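Microcin B17-processing protein McbC (Escherichia coli str. K-12 substr. MG1655, PDB 6GRH) is an FMN-containing oxidoreductase of the nitroreductase family, needed to process the inactive microcin B17 precursor McbA into the active antibiotic peptide. Local coordinates at residues S85-N93 / V259-D267; N31-A39 / Y171-S179. All coordinates share one frame; numbering follows the deposited sequence.

Contact 1: S85-N93 / V259-D267. With FMN (flavin mononucleotide), chain O.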
loop_
_atom_site.group_PDB
_atom_site.type_symbol
_atom_site.label_atom_id
_atom_site.label_comp_id
_atom_site.label_asym_id
_atom_site.label_seq_id
_atom_site.Cartn_x
_atom_site.Cartn_y
_atom_site.Cartn_z
ATOM N N SER D 85 -18.537 -31.666 0.926
ATOM C CA SER D 85 -19.260 -30.410 1.103
ATOM C C SER D 85 -20.554 -30.484 0.295
ATOM O O SER D 85 -20.545 -31.000 -0.814
ATOM C CB SER D 85 -18.426 -29.215 0.658
ATOM O OG SER D 85 -17.293 -29.029 1.509
ATOM N N GLY D 86 -21.665 -30.015 0.866
ATOM C CA GLY D 86 -22.968 -30.073 0.186
ATOM C C GLY D 86 -23.007 -29.148 -1.016
ATOM O O GLY D 86 -22.330 -28.121 -1.041
ATOM N N ILE D 87 -23.784 -29.527 -2.018
ATOM C CA ILE D 87 -23.955 -28.731 -3.238
ATOM C C ILE D 87 -25.284 -29.188 -3.816
ATOM O O ILE D 87 -25.749 -30.290 -3.476
ATOM C CB ILE D 87 -22.748 -28.910 -4.214
ATOM C CG1 ILE D 87 -22.661 -27.797 -5.267
ATOM C CG2 ILE D 87 -22.784 -30.280 -4.889
ATOM C CD1 ILE D 87 -22.417 -26.394 -4.731
ATOM N N ASN D 88 -25.891 -28.359 -4.664
ATOM C CA ASN D 88 -27.254 -28.591 -5.154
ATOM C C ASN D 88 -28.190 -28.816 -3.949
ATOM O O ASN D 88 -28.915 -29.811 -3.898
ATOM C CB ASN D 88 -27.342 -29.796 -6.121
ATOM C CG ASN D 88 -26.421 -29.686 -7.342
ATOM O OD1 ASN D 88 -25.871 -28.634 -7.671
ATOM N ND2 ASN D 88 -26.271 -30.802 -8.036
ATOM N N PHE D 89 -28.140 -27.898 -2.975
ATOM C CA PHE D 89 -28.941 -28.004 -1.737
ATOM C C PHE D 89 -30.434 -28.007 -2.086
ATOM O O PHE D 89 -30.849 -27.379 -3.062
ATOM C CB PHE D 89 -28.666 -26.844 -0.765
ATOM C CG PHE D 89 -27.362 -26.929 -0.039
ATOM C CD1 PHE D 89 -26.204 -26.343 -0.571
ATOM C CD2 PHE D 89 -27.279 -27.545 1.208
ATOM C CE1 PHE D 89 -24.998 -26.376 0.121
ATOM C CE2 PHE D 89 -26.069 -27.586 1.897
ATOM C CZ PHE D 89 -24.929 -26.993 1.361
ATOM N N CYS D 90 -31.224 -28.716 -1.291
ATOM C CA CYS D 90 -32.661 -28.834 -1.511
ATOM C C CYS D 90 -33.378 -28.576 -0.196
ATOM O O CYS D 90 -33.026 -29.170 0.827
ATOM C CB CYS D 90 -32.971 -30.240 -2.010
ATOM S SG CYS D 90 -34.735 -30.596 -2.069
ATOM N N ASP D 91 -34.379 -27.693 -0.212
ATOM C CA ASP D 91 -35.044 -27.275 1.031
ATOM C C ASP D 91 -36.467 -27.823 1.184
ATOM O O ASP D 91 -37.264 -27.241 1.914
ATOM C CB ASP D 91 -35.028 -25.735 1.165
ATOM C CG ASP D 91 -35.898 -25.045 0.115
ATOM O OD1 ASP D 91 -36.174 -25.658 -0.910
ATOM O OD2 ASP D 91 -36.279 -23.884 0.297
ATOM N N LYS D 92 -36.776 -28.943 0.532
ATOM C CA LYS D 92 -38.138 -29.503 0.537
ATOM C C LYS D 92 -38.654 -29.881 1.939
ATOM O O LYS D 92 -39.849 -29.763 2.215
ATOM C CB LYS D 92 -38.224 -30.734 -0.386
ATOM N N ASN D 93 -37.762 -30.347 2.807
ATOM C CA ASN D 93 -38.119 -30.716 4.178
ATOM C C ASN D 93 -37.978 -29.534 5.127
ATOM O O ASN D 93 -37.073 -28.712 4.967
ATOM C CB ASN D 93 -37.256 -31.889 4.645
ATOM C CG ASN D 93 -37.452 -33.132 3.789
ATOM O OD1 ASN D 93 -38.509 -33.339 3.214
ATOM N ND2 ASN D 93 -36.424 -33.953 3.693
ATOM N N VAL D 259 -18.789 -16.992 4.070
ATOM C CA VAL D 259 -20.157 -17.458 4.234
ATOM C C VAL D 259 -20.111 -18.985 4.322
ATOM O O VAL D 259 -19.211 -19.622 3.759
ATOM C CB VAL D 259 -21.028 -16.969 3.054
ATOM C CG1 VAL D 259 -22.413 -17.619 3.062
ATOM C CG2 VAL D 259 -21.167 -15.447 3.092
ATOM N N GLN D 260 -21.049 -19.574 5.044
ATOM C CA GLN D 260 -21.125 -21.030 5.168
ATOM C C GLN D 260 -22.570 -21.442 5.074
ATOM O O GLN D 260 -23.386 -21.077 5.925
ATOM C CB GLN D 260 -20.509 -21.515 6.478
ATOM C CG GLN D 260 -20.329 -23.020 6.580
ATOM C CD GLN D 260 -19.580 -23.423 7.834
ATOM O OE1 GLN D 260 -19.488 -22.648 8.793
ATOM N NE2 GLN D 260 -19.086 -24.670 7.860
ATOM N N PHE D 261 -22.882 -22.193 4.034
ATOM C CA PHE D 261 -24.255 -22.639 3.773
ATOM C C PHE D 261 -24.523 -23.967 4.449
ATOM O O PHE D 261 -23.623 -24.794 4.548
ATOM C CB PHE D 261 -24.482 -22.780 2.266
ATOM C CG PHE D 261 -24.533 -21.467 1.543
ATOM C CD1 PHE D 261 -25.590 -20.590 1.760
ATOM C CD2 PHE D 261 -23.541 -21.101 0.659
ATOM C CE1 PHE D 261 -25.651 -19.384 1.105
ATOM C CE2 PHE D 261 -23.605 -19.896 -0.014
ATOM C CZ PHE D 261 -24.651 -19.026 0.220
ATOM N N PHE D 262 -25.762 -24.156 4.906
ATOM C CA PHE D 262 -26.180 -25.389 5.564
ATOM C C PHE D 262 -27.514 -25.839 5.034
ATOM O O PHE D 262 -28.388 -25.013 4.724
ATOM C CB PHE D 262 -26.314 -25.202 7.074
ATOM C CG PHE D 262 -25.024 -24.881 7.752
ATOM C CD1 PHE D 262 -24.581 -23.563 7.834
ATOM C CD2 PHE D 262 -24.226 -25.897 8.270
ATOM C CE1 PHE D 262 -23.391 -23.258 8.456
ATOM C CE2 PHE D 262 -23.021 -25.595 8.883
ATOM C CZ PHE D 262 -22.603 -24.279 8.977
ATOM N N GLY D 263 -27.691 -27.152 4.991
ATOM C CA GLY D 263 -28.920 -27.723 4.499
ATOM C C GLY D 263 -28.888 -29.210 4.220
ATOM O O GLY D 263 -28.070 -29.948 4.783
ATOM N N ASP D 264 -29.816 -29.629 3.357
ATOM C CA ASP D 264 -29.950 -31.025 2.905
ATOM C C ASP D 264 -29.548 -31.150 1.434
ATOM O O ASP D 264 -29.639 -30.180 0.662
ATOM C CB ASP D 264 -31.393 -31.512 3.056
ATOM C CG ASP D 264 -31.940 -31.326 4.467
ATOM O OD1 ASP D 264 -31.147 -31.447 5.436
ATOM O OD2 ASP D 264 -33.159 -31.057 4.593
ATOM N N VAL D 265 -29.103 -32.346 1.060
ATOM C CA VAL D 265 -28.834 -32.688 -0.334
ATOM C C VAL D 265 -29.584 -33.998 -0.629
ATOM O O VAL D 265 -29.216 -35.032 -0.070
ATOM C CB VAL D 265 -27.315 -32.851 -0.586
ATOM C CG1 VAL D 265 -27.041 -33.357 -1.997
ATOM C CG2 VAL D 265 -26.581 -31.535 -0.350
ATOM N N ASN D 266 -30.645 -33.928 -1.452
ATOM C CA ASN D 266 -31.410 -35.113 -1.926
ATOM C C ASN D 266 -31.598 -35.097 -3.462
ATOM O O ASN D 266 -30.896 -35.819 -4.175
ATOM C CB ASN D 266 -32.794 -35.261 -1.238
ATOM C CG ASN D 266 -32.855 -34.625 0.141
ATOM O OD1 ASN D 266 -32.904 -33.395 0.278
ATOM N ND2 ASN D 266 -32.882 -35.466 1.178
ATOM N N ASP D 267 -32.514 -34.245 -3.953
ATOM C CA ASP D 267 -32.951 -34.216 -5.363
ATOM C C ASP D 267 -32.319 -33.057 -6.143
ATOM O O ASP D 267 -31.887 -32.054 -5.565
ATOM C CB ASP D 267 -34.475 -34.080 -5.439
ATOM C CG ASP D 267 -35.211 -35.201 -4.709
ATOM O OD1 ASP D 267 -34.669 -36.324 -4.592
ATOM O OD2 ASP D 267 -36.351 -34.960 -4.256
HETATM N N1 FMN O . -16.948 -24.116 -2.943
HETATM C C2 FMN O . -17.670 -23.527 -3.931
HETATM O O2 FMN O . -18.345 -24.269 -4.667
HETATM N N3 FMN O . -17.673 -22.187 -4.130
HETATM C C4 FMN O . -16.963 -21.342 -3.347
HETATM O O4 FMN O . -16.982 -20.105 -3.535
HETATM C C4A FMN O . -16.135 -21.908 -2.253
HETATM N N5 FMN O . -15.384 -21.136 -1.434
HETATM C C5A FMN O . -14.650 -21.690 -0.433
HETATM C C6 FMN O . -13.901 -20.862 0.398
HETATM C C7 FMN O . -13.133 -21.384 1.433
HETATM C C7M FMN O . -12.328 -20.459 2.314
HETATM C C8 FMN O . -13.119 -22.851 1.672
HETATM C C8M FMN O . -12.296 -23.426 2.790
HETATM C C9 FMN O . -13.868 -23.695 0.851
HETATM C C9A FMN O . -14.645 -23.174 -0.204
HETATM N N10 FMN O . -15.425 -24.000 -1.063
HETATM C C10 FMN O . -16.176 -23.386 -2.095
HETATM C "C1'" FMN O . -15.485 -25.459 -0.910
HETATM C "C2'" FMN O . -14.289 -26.096 -1.582
HETATM O "O2'" FMN O . -14.426 -25.975 -3.011
HETATM C "C3'" FMN O . -14.152 -27.552 -1.120
HETATM O "O3'" FMN O . -13.821 -27.589 0.274
HETATM C "C4'" FMN O . -13.098 -28.331 -1.901
HETATM O "O4'" FMN O . -13.483 -28.399 -3.275
HETATM C "C5'" FMN O . -12.905 -29.763 -1.410
HETATM O "O5'" FMN O . -14.152 -30.453 -1.475
HETATM P P FMN O . -14.803 -31.112 -0.168
HETATM O O1P FMN O . -15.044 -29.990 0.814
HETATM O O2P FMN O . -16.094 -31.706 -0.695
HETATM O O3P FMN O . -13.760 -32.111 0.226
HETATM O O HOH W 1 -30.011 -32.310 -3.704
HETATM O O HOH W 2 -31.112 -27.260 2.105
HETATM O O HOH W 3 -34.825 -30.673 2.280
#

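Contact 2: N31-A39 / Y171-S179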
loop_
_atom_site.group_PDB
_atom_site.type_symbol
_atom_site.label_atom_id
_atom_site.label_comp_id
_atom_site.label_asym_id
_atom_site.label_seq_id
_atom_site.Cartn_x
_atom_site.Cartn_y
_atom_site.Cartn_z
ATOM N N ASN D 31 -12.197 -8.174 -2.073
ATOM C CA ASN D 31 -13.645 -8.184 -2.166
ATOM C C ASN D 31 -14.013 -8.493 -3.625
ATOM O O ASN D 31 -13.301 -8.095 -4.534
ATOM C CB ASN D 31 -14.228 -6.833 -1.759
ATOM C CG ASN D 31 -14.269 -6.608 -0.237
ATOM O OD1 ASN D 31 -14.022 -7.489 0.575
ATOM N ND2 ASN D 31 -14.620 -5.426 0.130
ATOM N N PHE D 32 -15.181 -9.096 -3.819
ATOM C CA PHE D 32 -15.667 -9.538 -5.119
ATOM C C PHE D 32 -16.939 -8.797 -5.472
ATOM O O PHE D 32 -17.676 -8.388 -4.594
ATOM C CB PHE D 32 -16.009 -11.043 -5.065
ATOM C CG PHE D 32 -14.855 -11.981 -5.296
ATOM C CD1 PHE D 32 -13.530 -11.547 -5.410
ATOM C CD2 PHE D 32 -15.111 -13.353 -5.386
ATOM C CE1 PHE D 32 -12.503 -12.449 -5.606
ATOM C CE2 PHE D 32 -14.082 -14.266 -5.594
ATOM C CZ PHE D 32 -12.772 -13.811 -5.713
ATOM N N ALA D 33 -17.130 -8.574 -6.758
ATOM C CA ALA D 33 -18.421 -8.249 -7.352
ATOM C C ALA D 33 -18.860 -9.497 -8.101
ATOM O O ALA D 33 -18.487 -9.720 -9.237
ATOM C CB ALA D 33 -18.289 -7.068 -8.289
ATOM N N SER D 34 -19.649 -10.323 -7.429
ATOM C CA SER D 34 -20.038 -11.622 -7.923
ATOM C C SER D 34 -21.558 -11.634 -8.007
ATOM O O SER D 34 -22.236 -11.820 -7.010
ATOM C CB SER D 34 -19.544 -12.676 -6.941
ATOM O OG SER D 34 -20.051 -13.945 -7.300
ATOM N N LEU D 35 -22.096 -11.404 -9.182
ATOM C CA LEU D 35 -23.557 -11.355 -9.361
ATOM C C LEU D 35 -23.939 -12.109 -10.610
ATOM O O LEU D 35 -23.169 -12.117 -11.549
ATOM C CB LEU D 35 -24.012 -9.910 -9.549
ATOM C CG LEU D 35 -23.866 -8.909 -8.412
ATOM C CD1 LEU D 35 -24.420 -7.580 -8.890
ATOM C CD2 LEU D 35 -24.654 -9.367 -7.194
ATOM N N PRO D 36 -25.148 -12.699 -10.652
ATOM C CA PRO D 36 -25.580 -13.373 -11.895
ATOM C C PRO D 36 -25.522 -12.468 -13.128
ATOM O O PRO D 36 -25.147 -12.920 -14.200
ATOM C CB PRO D 36 -27.034 -13.786 -11.604
ATOM C CG PRO D 36 -27.130 -13.803 -10.124
ATOM C CD PRO D 36 -26.194 -12.747 -9.617
ATOM N N GLU D 37 -25.876 -11.195 -12.966
ATOM C CA GLU D 37 -25.930 -10.257 -14.088
ATOM C C GLU D 37 -24.550 -9.917 -14.660
ATOM O O GLU D 37 -24.480 -9.366 -15.738
ATOM C CB GLU D 37 -26.645 -8.953 -13.695
ATOM C CG GLU D 37 -28.118 -9.121 -13.349
ATOM C CD GLU D 37 -28.382 -9.499 -11.895
ATOM O OE1 GLU D 37 -27.447 -9.710 -11.097
ATOM O OE2 GLU D 37 -29.563 -9.576 -11.523
ATOM N N PHE D 38 -23.470 -10.224 -13.945
ATOM C CA PHE D 38 -22.120 -10.016 -14.472
ATOM C C PHE D 38 -21.436 -11.302 -15.001
ATOM O O PHE D 38 -20.222 -11.286 -15.229
ATOM C CB PHE D 38 -21.212 -9.406 -13.395
ATOM C CG PHE D 38 -21.709 -8.115 -12.777
ATOM C CD1 PHE D 38 -22.542 -7.229 -13.448
ATOM C CD2 PHE D 38 -21.259 -7.765 -11.505
ATOM C CE1 PHE D 38 -22.963 -6.054 -12.850
ATOM C CE2 PHE D 38 -21.666 -6.579 -10.900
ATOM C CZ PHE D 38 -22.527 -5.724 -11.582
ATOM N N ALA D 39 -22.197 -12.382 -15.238
ATOM C CA ALA D 39 -21.610 -13.709 -15.575
ATOM C C ALA D 39 -20.774 -13.738 -16.847
ATOM O O ALA D 39 -19.761 -14.435 -16.919
ATOM C CB ALA D 39 -22.699 -14.776 -15.682
ATOM N N TYR D 171 -30.623 -14.512 0.149
ATOM C CA TYR D 171 -30.131 -15.580 -0.716
ATOM C C TYR D 171 -29.376 -15.013 -1.928
ATOM O O TYR D 171 -28.275 -15.458 -2.242
ATOM C CB TYR D 171 -31.276 -16.475 -1.196
ATOM C CG TYR D 171 -30.826 -17.523 -2.175
ATOM C CD1 TYR D 171 -30.954 -17.325 -3.548
ATOM C CD2 TYR D 171 -30.220 -18.695 -1.735
ATOM C CE1 TYR D 171 -30.521 -18.284 -4.454
ATOM C CE2 TYR D 171 -29.800 -19.662 -2.642
ATOM C CZ TYR D 171 -29.955 -19.450 -3.992
ATOM O OH TYR D 171 -29.499 -20.394 -4.879
ATOM N N ARG D 172 -29.975 -14.030 -2.587
ATOM C CA ARG D 172 -29.351 -13.399 -3.748
ATOM C C ARG D 172 -27.968 -12.845 -3.374
ATOM O O ARG D 172 -26.974 -13.145 -4.044
ATOM C CB ARG D 172 -30.264 -12.305 -4.318
ATOM C CG ARG D 172 -29.701 -11.589 -5.526
ATOM C CD ARG D 172 -30.668 -10.559 -6.085
ATOM N NE ARG D 172 -29.910 -9.489 -6.742
ATOM C CZ ARG D 172 -29.458 -9.513 -8.002
ATOM N NH1 ARG D 172 -29.704 -10.550 -8.819
ATOM N NH2 ARG D 172 -28.760 -8.466 -8.452
ATOM N N SER D 173 -27.902 -12.090 -2.280
ATOM C CA SER D 173 -26.622 -11.483 -1.854
ATOM C C SER D 173 -25.539 -12.510 -1.482
ATOM O O SER D 173 -24.355 -12.359 -1.839
ATOM C CB SER D 173 -26.846 -10.465 -0.726
ATOM O OG SER D 173 -26.999 -11.089 0.550
ATOM N N LEU D 174 -25.928 -13.572 -0.791
ATOM C CA LEU D 174 -24.931 -14.562 -0.314
ATOM C C LEU D 174 -24.420 -15.534 -1.379
ATOM O O LEU D 174 -23.327 -16.035 -1.272
ATOM C CB LEU D 174 -25.524 -15.366 0.837
ATOM C CG LEU D 174 -25.811 -14.614 2.136
ATOM C CD1 LEU D 174 -26.516 -15.530 3.111
ATOM C CD2 LEU D 174 -24.521 -14.160 2.751
ATOM N N SER D 175 -25.227 -15.819 -2.383
ATOM C CA SER D 175 -24.953 -16.915 -3.322
ATOM C C SER D 175 -24.170 -16.460 -4.545
ATOM O O SER D 175 -23.735 -17.292 -5.344
ATOM C CB SER D 175 -26.263 -17.568 -3.758
ATOM O OG SER D 175 -27.101 -16.631 -4.410
ATOM N N GLY D 176 -24.036 -15.142 -4.702
ATOM C CA GLY D 176 -23.289 -14.538 -5.792
ATOM C C GLY D 176 -23.679 -15.027 -7.165
ATOM O O GLY D 176 -24.849 -15.273 -7.440
ATOM N N GLY D 177 -22.688 -15.201 -8.024
ATOM C CA GLY D 177 -22.939 -15.654 -9.378
ATOM C C GLY D 177 -23.356 -17.101 -9.550
ATOM O O GLY D 177 -23.969 -17.424 -10.546
ATOM N N ASP D 178 -23.032 -17.966 -8.589
ATOM C CA ASP D 178 -23.149 -19.433 -8.749
ATOM C C ASP D 178 -24.376 -20.033 -8.048
ATOM O O ASP D 178 -24.346 -21.180 -7.573
ATOM C CB ASP D 178 -21.845 -20.074 -8.227
ATOM C CG ASP D 178 -21.515 -21.422 -8.885
ATOM O OD1 ASP D 178 -21.969 -21.704 -10.025
ATOM O OD2 ASP D 178 -20.749 -22.189 -8.244
ATOM N N SER D 179 -25.476 -19.285 -8.017
ATOM C CA SER D 179 -26.655 -19.683 -7.251
ATOM C C SER D 179 -27.384 -20.904 -7.829
ATOM O O SER D 179 -27.925 -21.716 -7.078
ATOM C CB SER D 179 -27.617 -18.506 -7.100
ATOM O OG SER D 179 -28.000 -18.025 -8.365
HETATM O O HOH W 4 -23.491 -11.335 -4.036
HETATM O O HOH W 5 -25.586 -11.997 -6.045
#

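Contact 1: S85-N93 / V259-D267
F89 turns the edge of its ring to the G263-D264 backbone, G263 C and D264 N lying in the ring plane, and F89 CE2 is 3.5 Å from G263 N. With CG beside the backbone N (chi1 -75°), the ring reaches back along the strand, and CE1 touches CB of F261. V265 CG2 packs 4.3 Å from F89 CD2 and also rests against the carbonyl oxygen of I87.

Directly between the backbones, C90 N donates to D264 O (2.9 Å, 164° at the hydrogen), and the same oxygen receives a CA-H...O contact from F89. This bond ties the loop to the chain just past strand 254-263, an inner strand of the antiparallel sheet of the nitroreductase fold, and F261 meets W235 of neighbouring strand 231-235 edge-to-face.

Two waters add polar links. One donates to C90 O and D264 OD2 and accepts from N93 N; another donates to N88 O and D267 O.

At the start of 85-93, S85 grips the FMN phosphate twice, N to O2P (2.9 Å) and OG to O1P (2.5 Å). R82, R181, R233 and R117 of the second subunit also bind this FMN.

Contact 2: N31-A39 / Y171-S179
R172 sends CG anti to its backbone N (chi1 180°) and stays extended as far as NE, while E37 bends at chi2 (86°); the two side chains meet at about a right angle. The guanidinium presents its NH1/NH2 end to the carboxylate, forming a two-nitrogen salt bridge in which R172 NH1 bonds E37 OE2 through the syn lone pair of that oxygen at 2.9 Å and R172 NH2 reaches E37 OE1 at 3.2 Å. The planes of the two groups stand 70° apart, so this is a twisted rather than a coplanar pair. R172 NE is held separately by Y242 OH, which anchors the guanidinium on a second side.

A second polar contact lies where the helix ends. G176 leaves helical geometry with positive phi, and the following amide, G177 N, donates to S34 OG at 3.0 Å. Beside it, G176 CA makes a CA-H...O contact with S34 O at 3.2 Å. P36 CD packs 3.6 Å from G176 O.

Residues 31-39 thus join the C-terminal end of helix 167-175 to helix 240-246, where L35 touches Y242. F38 stacks edge-to-face on F266 of the neighbouring McbB chain, and on the inner side of helix 167-175, L174 packs on strands 187-194 and 254-263.

Contacts 1 and 2 have centres 18 Å apart and meet through strand 254-263 and the end of helix 167-175. F261 CZ lies 3.6 Å from L174 O, and V259 CG2 is 3.6 Å from L174 CD2. Their segments alternate along the chain. The two contacts face opposite ends of one FMN: S85 of contact 1 holds its phosphate, whereas the side chain of S34 in contact 2 lies about 8 Å from the nearest atom of the flavin ring system, without touching it. R181 links the two regions further, since it hydrogen-bonds this FMN, forms a backbone bond with N88 and makes a salt bridge with D178. Contact 2 additionally borders McbB and the second McbC subunit; no other protein chain touches contact 1.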